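PDB 6T5A: tegument protein UL51 from Human herpesvirus 1, which probably acts in egress of virus particles from the perinuclear space and in secondary envelopment of cytoplasmic capsids at membranes derived from the trans-Golgi network. Local coordinates for residues R67-C72 and T108-I113. The protein carries 1 engineered substitution. Numbering follows the deposited sequence.
Sequences RTYHAC and TCMATI
Cys-109 packs its sulfur against Thr-68 and its CB against Tyr-69, in a contact carried by van der Waals packing. The SG lies beside the backbone N of its own residue (chi1 -70°), which brings the sulfur up against Thr-68, 3.6 Å from the methyl CG2 and only slightly farther from CB. The CB of Cys-109 in turn meets the CB of Tyr-69 at 4.0 Å, at the level where the two backbones come nearest each other. The second apolar pair is Tyr-69 with Met-110: the methionine chain, extended at first, bends at chi3 so that its CE arrives obliquely at the tyrosine ring, 3.5 Å from CE1. The two segments belong to helices 63-82 and 94-117, an antiparallel helical hairpin in the N-terminal part of UL51, within the region that defines the herpesvirus UL51 family, with local axes 9.4 Å apart at 152°. Cys-72 and Tyr-69 continue the seam onto Ala-106, while Leu-65 meets Ile-113 and Thr-112 at the other end; apolar side chains from the chain of a different protein also pack on Tyr-69, Met-110 and Ile-113. The hydroxyl of Thr-68 is engaged within its own helix, hydrogen-bonded to Ala-64 O.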
loop_
_atom_site.group_PDB
_atom_site.type_symbol
_atom_site.label_atom_id
_atom_site.label_comp_id
_atom_site.label_asym_id
_atom_site.label_seq_id
_atom_site.Cartn_x
_atom_site.Cartn_y
_atom_site.Cartn_z
ATOM N N ARG A 67 -14.175 20.934 40.085
ATOM C CA ARG A 67 -13.817 21.017 41.502
ATOM C C ARG A 67 -14.761 21.999 42.245
ATOM O O ARG A 67 -15.204 21.694 43.349
ATOM C CB ARG A 67 -12.363 21.478 41.652
ATOM C CG ARG A 67 -11.333 20.404 41.319
ATOM C CD ARG A 67 -10.027 21.060 40.940
ATOM N NE ARG A 67 -8.996 20.082 40.562
ATOM C CZ ARG A 67 -7.847 20.406 39.977
ATOM N NH1 ARG A 67 -7.576 21.670 39.690
ATOM N NH2 ARG A 67 -6.962 19.467 39.674
ATOM N N THR A 68 -15.071 23.157 41.627
ATOM C CA THR A 68 -15.955 24.171 42.209
ATOM C C THR A 68 -17.378 23.630 42.341
ATOM O O THR A 68 -18.001 23.791 43.393
ATOM C CB THR A 68 -15.853 25.504 41.465
ATOM O OG1 THR A 68 -14.481 25.914 41.473
ATOM C CG2 THR A 68 -16.712 26.607 42.108
ATOM N N TYR A 69 -17.863 22.940 41.299
ATOM C CA TYR A 69 -19.179 22.297 41.301
ATOM C C TYR A 69 -19.240 21.300 42.459
ATOM O O TYR A 69 -20.202 21.303 43.228
ATOM C CB TYR A 69 -19.431 21.600 39.949
ATOM C CG TYR A 69 -20.692 20.768 39.929
ATOM C CD1 TYR A 69 -21.931 21.352 39.675
ATOM C CD2 TYR A 69 -20.654 19.403 40.195
ATOM C CE1 TYR A 69 -23.100 20.595 39.679
ATOM C CE2 TYR A 69 -21.815 18.634 40.196
ATOM C CZ TYR A 69 -23.035 19.236 39.938
ATOM O OH TYR A 69 -24.180 18.489 39.924
ATOM N N HIS A 70 -18.196 20.451 42.588
ATOM C CA HIS A 70 -18.103 19.475 43.667
ATOM C C HIS A 70 -18.147 20.143 45.054
ATOM O O HIS A 70 -18.852 19.649 45.931
ATOM C CB HIS A 70 -16.850 18.608 43.497
ATOM C CG HIS A 70 -16.640 17.612 44.597
ATOM N ND1 HIS A 70 -17.503 16.545 44.784
ATOM C CD2 HIS A 70 -15.648 17.539 45.513
ATOM C CE1 HIS A 70 -17.011 15.861 45.804
ATOM N NE2 HIS A 70 -15.892 16.418 46.269
ATOM N N ALA A 71 -17.420 21.268 45.247
ATOM C CA ALA A 71 -17.434 21.988 46.525
ATOM C C ALA A 71 -18.848 22.481 46.875
ATOM O O ALA A 71 -19.272 22.371 48.040
ATOM C CB ALA A 71 -16.453 23.150 46.495
ATOM N N CYS A 72 -19.598 22.975 45.858
ATOM C CA CYS A 72 -20.991 23.410 46.026
ATOM C C CYS A 72 -21.833 22.263 46.491
ATOM O O CYS A 72 -22.656 22.452 47.384
ATOM C CB CYS A 72 -21.558 24.006 44.739
ATOM S SG CYS A 72 -20.797 25.570 44.269
ATOM N N THR A 108 -24.052 27.810 37.694
ATOM C CA THR A 108 -23.109 28.602 36.888
ATOM C C THR A 108 -21.950 27.723 36.380
ATOM O O THR A 108 -21.607 27.794 35.197
ATOM C CB THR A 108 -22.661 29.843 37.677
ATOM O OG1 THR A 108 -23.826 30.605 37.979
ATOM C CG2 THR A 108 -21.694 30.720 36.906
ATOM N N CYS A 109 -21.388 26.867 37.263
ATOM C CA CYS A 109 -20.308 25.934 36.919
ATOM C C CYS A 109 -20.775 24.967 35.871
ATOM O O CYS A 109 -20.063 24.733 34.899
ATOM C CB CYS A 109 -19.810 25.195 38.156
ATOM S SG CYS A 109 -18.891 26.236 39.304
ATOM N N MET A 110 -21.971 24.401 36.078
ATOM C CA MET A 110 -22.588 23.443 35.177
ATOM C C MET A 110 -22.812 24.070 33.804
ATOM O O MET A 110 -22.433 23.446 32.820
ATOM C CB MET A 110 -23.896 22.925 35.774
ATOM C CG MET A 110 -24.388 21.655 35.142
ATOM S SD MET A 110 -26.037 21.162 35.707
ATOM C CE MET A 110 -25.804 21.139 37.469
ATOM N N ALA A 111 -23.359 25.318 33.746
ATOM C CA ALA A 111 -23.598 26.056 32.499
ATOM C C ALA A 111 -22.309 26.261 31.686
ATOM O O ALA A 111 -22.334 26.076 30.471
ATOM C CB ALA A 111 -24.257 27.401 32.789
ATOM N N THR A 112 -21.188 26.623 32.355
ATOM C CA THR A 112 -19.884 26.836 31.710
ATOM C C THR A 112 -19.308 25.526 31.150
ATOM O O THR A 112 -18.731 25.529 30.057
ATOM C CB THR A 112 -18.927 27.569 32.661
ATOM O OG1 THR A 112 -19.603 28.708 33.178
ATOM C CG2 THR A 112 -17.635 28.017 31.977
ATOM N N ILE A 113 -19.456 24.414 31.906
ATOM C CA ILE A 113 -18.987 23.088 31.491
ATOM C C ILE A 113 -19.791 22.638 30.265
ATOM O O ILE A 113 -19.195 22.179 29.290
ATOM C CB ILE A 113 -19.042 22.055 32.657
ATOM C CG1 ILE A 113 -18.053 22.440 33.781
ATOM C CG2 ILE A 113 -18.801 20.612 32.152
ATOM C CD1 ILE A 113 -18.290 21.753 35.139
#